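PDB 6NKI: NRPS from Penicillium fellutanum, which is part of a nonribosomal peptide synthetase with a Rossmann-type nucleotide-binding fold and holds bound NADPH. Local coordinates for residues A[265-273]-A[373-384]. Numbering follows the deposited sequence.
Sequences DESDNWLFV and LGVAPTDPLPVP
With CG anti to the backbone nitrogen (chi1 -176°) and the indole turned across that bond (chi2 -91°), W270 presents one ring face to V383 and P384. V383 CG2 lies over it toward the rim, 4.0 Å from the centroid of the W270 five-membered ring. P384 CD makes a second CH-pi contact over the same face, and P384 CG reaches W270 CZ2 at 3.6 Å. F272, two residues along the strand and with CG beside its backbone nitrogen, takes W270 CD1 over the centre of its ring. The edge of that ring meets P382 O, while F272 CE2 touches L381 CD1 at 3.9 Å.

The backbones join in a single antiparallel bridge, the hydrogen-bonded pair W270 and V375. W270 N donates to V375 O almost straight (171°); the return bond from V375 N to W270 O is modelled very short, its exact geometry doubtful. L271 bonds on the other edge to L317 of strand 316-318, while the loop meets the start of the edge that strand 233-235 pairs with further on. L271 CD1 packs on L373 CB at 3.7 Å, and both leucines also touch L249 of helix 248-259. At the turn before the strand, N269 ND2 donates to the anti lone pair of E266 OE1 at 3.1 Å, while N269 CB lies against V375 O.

The general lesson is a division of labour: one bridge sets the register, and aromatic faces and edges hold a proline-rich loop without helix or strand, shaped by a type I turn at A376-D379 and an inverse gamma turn at P382. Between these two segments the join is chiefly apolar and CH-pi in its side chains and polar in its backbone bridge, with no salt bridge.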
loop_
_atom_site.group_PDB
_atom_site.type_symbol
_atom_site.label_atom_id
_atom_site.label_comp_id
_atom_site.label_asym_id
_atom_site.label_seq_id
_atom_site.Cartn_x
_atom_site.Cartn_y
_atom_site.Cartn_z
ATOM N N ASP A 265 -28.240 -2.824 2.318
ATOM C CA ASP A 265 -28.915 -1.572 2.002
ATOM C C ASP A 265 -27.990 -0.369 2.055
ATOM O O ASP A 265 -28.450 0.758 1.854
ATOM C CB ASP A 265 -30.107 -1.355 2.940
ATOM C CG ASP A 265 -31.241 -2.326 2.667
ATOM O OD1 ASP A 265 -31.329 -2.812 1.514
ATOM O OD2 ASP A 265 -32.042 -2.590 3.591
ATOM N N GLU A 266 -26.703 -0.577 2.289
ATOM C CA GLU A 266 -25.739 0.509 2.359
ATOM C C GLU A 266 -24.560 0.272 1.431
ATOM O O GLU A 266 -23.437 0.664 1.750
ATOM C CB GLU A 266 -25.229 0.678 3.780
ATOM C CG GLU A 266 -24.531 -0.567 4.279
ATOM C CD GLU A 266 -23.763 -0.296 5.531
ATOM O OE1 GLU A 266 -23.702 0.896 5.905
ATOM O OE2 GLU A 266 -23.243 -1.259 6.140
ATOM N N SER A 267 -24.796 -0.377 0.285
ATOM C CA SER A 267 -23.695 -0.713 -0.616
ATOM C C SER A 267 -22.929 0.523 -1.086
ATOM O O SER A 267 -21.717 0.448 -1.336
ATOM C CB SER A 267 -24.219 -1.507 -1.809
ATOM O OG SER A 267 -24.503 -2.828 -1.408
ATOM N N ASP A 268 -23.595 1.668 -1.184
ATOM C CA ASP A 268 -22.925 2.874 -1.636
ATOM C C ASP A 268 -22.283 3.654 -0.490
ATOM O O ASP A 268 -21.630 4.670 -0.742
ATOM C CB ASP A 268 -23.918 3.753 -2.410
ATOM C CG ASP A 268 -23.238 4.689 -3.405
ATOM O OD1 ASP A 268 -21.987 4.728 -3.449
ATOM O OD2 ASP A 268 -23.969 5.353 -4.177
ATOM N N ASN A 269 -22.432 3.204 0.757
ATOM C CA ASN A 269 -21.748 3.868 1.855
ATOM C C ASN A 269 -20.264 3.539 1.852
ATOM O O ASN A 269 -19.801 2.572 1.240
ATOM C CB ASN A 269 -22.298 3.471 3.233
ATOM C CG ASN A 269 -23.616 4.128 3.565
ATOM O OD1 ASN A 269 -23.984 5.163 3.005
ATOM N ND2 ASN A 269 -24.283 3.592 4.572
ATOM N N TRP A 270 -19.521 4.339 2.609
ATOM C CA TRP A 270 -18.072 4.240 2.697
ATOM C C TRP A 270 -17.650 3.663 4.046
ATOM O O TRP A 270 -18.181 4.052 5.093
ATOM C CB TRP A 270 -17.421 5.612 2.498
ATOM C CG TRP A 270 -15.970 5.474 2.505
ATOM C CD1 TRP A 270 -15.144 5.571 3.582
ATOM C CD2 TRP A 270 -15.143 5.200 1.388
ATOM N NE1 TRP A 270 -13.849 5.356 3.209
ATOM C CE2 TRP A 270 -13.818 5.136 1.860
ATOM C CE3 TRP A 270 -15.388 5.000 0.026
ATOM C CZ2 TRP A 270 -12.743 4.889 1.019
ATOM C CZ3 TRP A 270 -14.314 4.752 -0.809
ATOM C CH2 TRP A 270 -13.014 4.693 -0.306
ATOM N N LEU A 271 -16.673 2.758 4.007
ATOM C CA LEU A 271 -16.133 2.062 5.171
ATOM C C LEU A 271 -14.656 2.432 5.345
ATOM O O LEU A 271 -13.839 2.182 4.450
ATOM C CB LEU A 271 -16.266 0.546 4.999
ATOM C CG LEU A 271 -15.848 -0.386 6.142
ATOM C CD1 LEU A 271 -16.887 -0.315 7.261
ATOM C CD2 LEU A 271 -15.599 -1.832 5.697
ATOM N N PHE A 272 -14.306 2.986 6.510
ATOM C CA PHE A 272 -12.923 3.387 6.781
ATOM C C PHE A 272 -12.140 2.202 7.328
ATOM O O PHE A 272 -12.214 1.895 8.520
ATOM C CB PHE A 272 -12.864 4.563 7.753
ATOM C CG PHE A 272 -13.395 5.858 7.187
ATOM C CD1 PHE A 272 -12.632 6.602 6.281
ATOM C CD2 PHE A 272 -14.631 6.358 7.596
ATOM C CE1 PHE A 272 -13.106 7.787 5.767
ATOM C CE2 PHE A 272 -15.105 7.555 7.085
ATOM C CZ PHE A 272 -14.335 8.264 6.159
ATOM N N VAL A 273 -11.338 1.573 6.479
ATOM C CA VAL A 273 -10.492 0.462 6.895
ATOM C C VAL A 273 -9.146 0.524 6.148
ATOM O O VAL A 273 -9.068 0.956 4.989
ATOM C CB VAL A 273 -11.255 -0.877 6.691
ATOM C CG1 VAL A 273 -11.607 -1.062 5.241
ATOM C CG2 VAL A 273 -10.451 -2.059 7.144
ATOM N N LEU A 373 -22.369 -0.978 9.118
ATOM C CA LEU A 373 -21.000 -0.499 9.197
ATOM C C LEU A 373 -20.811 0.678 8.238
ATOM O O LEU A 373 -21.662 0.962 7.386
ATOM C CB LEU A 373 -20.018 -1.605 8.817
ATOM C CG LEU A 373 -20.025 -2.845 9.704
ATOM C CD1 LEU A 373 -19.077 -3.897 9.157
ATOM C CD2 LEU A 373 -19.662 -2.438 11.123
ATOM N N GLY A 374 -19.696 1.376 8.356
ATOM C CA GLY A 374 -19.428 2.402 7.374
ATOM C C GLY A 374 -20.418 3.561 7.403
ATOM O O GLY A 374 -21.314 3.645 8.228
ATOM N N VAL A 375 -20.240 4.464 6.436
ATOM C CA VAL A 375 -20.670 5.855 6.542
ATOM C C VAL A 375 -21.167 6.343 5.188
ATOM O O VAL A 375 -20.615 5.988 4.139
ATOM C CB VAL A 375 -19.489 6.738 7.045
ATOM C CG1 VAL A 375 -19.795 8.220 6.933
ATOM C CG2 VAL A 375 -19.135 6.398 8.487
ATOM N N ALA A 376 -22.209 7.173 5.219
ATOM C CA ALA A 376 -22.693 7.805 3.998
ATOM C C ALA A 376 -21.597 8.659 3.366
ATOM O O ALA A 376 -20.844 9.326 4.079
ATOM C CB ALA A 376 -23.916 8.670 4.289
ATOM N N PRO A 377 -21.482 8.669 2.034
ATOM C CA PRO A 377 -20.448 9.499 1.398
ATOM C C PRO A 377 -20.767 10.985 1.438
ATOM O O PRO A 377 -19.914 11.793 1.047
ATOM C CB PRO A 377 -20.417 8.975 -0.040
ATOM C CG PRO A 377 -21.833 8.530 -0.278
ATOM C CD PRO A 377 -22.328 7.981 1.043
ATOM N N THR A 378 -21.964 11.366 1.890
ATOM C CA THR A 378 -22.343 12.760 2.083
ATOM C C THR A 378 -22.191 13.210 3.529
ATOM O O THR A 378 -22.573 14.336 3.862
ATOM C CB THR A 378 -23.790 12.984 1.635
ATOM O OG1 THR A 378 -24.672 12.222 2.468
ATOM C CG2 THR A 378 -23.963 12.554 0.181
ATOM N N ASP A 379 -21.646 12.354 4.384
ATOM C CA ASP A 379 -21.510 12.585 5.811
ATOM C C ASP A 379 -20.279 13.458 6.072
ATOM O O ASP A 379 -19.370 13.519 5.243
ATOM C CB ASP A 379 -21.403 11.230 6.506
ATOM C CG ASP A 379 -21.714 11.280 7.984
ATOM O OD1 ASP A 379 -22.908 11.357 8.340
ATOM O OD2 ASP A 379 -20.759 11.240 8.789
ATOM N N PRO A 380 -20.240 14.174 7.203
ATOM C CA PRO A 380 -19.118 15.103 7.443
ATOM C C PRO A 380 -17.726 14.480 7.432
ATOM O O PRO A 380 -16.753 15.204 7.181
ATOM C CB PRO A 380 -19.454 15.695 8.818
ATOM C CG PRO A 380 -20.930 15.647 8.875
ATOM C CD PRO A 380 -21.333 14.390 8.166
ATOM N N LEU A 381 -17.589 13.184 7.706
ATOM C CA LEU A 381 -16.273 12.552 7.786
ATOM C C LEU A 381 -15.493 12.702 6.479
ATOM O O LEU A 381 -16.091 12.975 5.429
ATOM C CB LEU A 381 -16.420 11.077 8.175
ATOM C CG LEU A 381 -16.807 10.852 9.639
ATOM C CD1 LEU A 381 -17.064 9.392 9.918
ATOM C CD2 LEU A 381 -15.708 11.365 10.540
ATOM N N PRO A 382 -14.159 12.540 6.497
ATOM C CA PRO A 382 -13.337 12.860 5.316
ATOM C C PRO A 382 -13.397 11.785 4.237
ATOM O O PRO A 382 -12.382 11.181 3.873
ATOM C CB PRO A 382 -11.930 12.972 5.922
ATOM C CG PRO A 382 -11.942 11.974 7.013
ATOM C CD PRO A 382 -13.323 12.086 7.621
ATOM N N VAL A 383 -14.589 11.545 3.704
ATOM C CA VAL A 383 -14.713 10.484 2.699
ATOM C C VAL A 383 -13.946 10.899 1.442
ATOM O O VAL A 383 -14.154 12.018 0.933
ATOM C CB VAL A 383 -16.196 10.183 2.405
ATOM C CG1 VAL A 383 -16.907 11.383 1.779
ATOM C CG2 VAL A 383 -16.342 8.947 1.539
ATOM N N PRO A 384 -13.006 10.088 0.960
ATOM C CA PRO A 384 -12.213 10.472 -0.223
ATOM C C PRO A 384 -13.058 10.541 -1.478
ATOM O O PRO A 384 -13.647 9.546 -1.903
ATOM C CB PRO A 384 -11.149 9.371 -0.316
ATOM C CG PRO A 384 -11.690 8.241 0.446
ATOM C CD PRO A 384 -12.502 8.845 1.559
#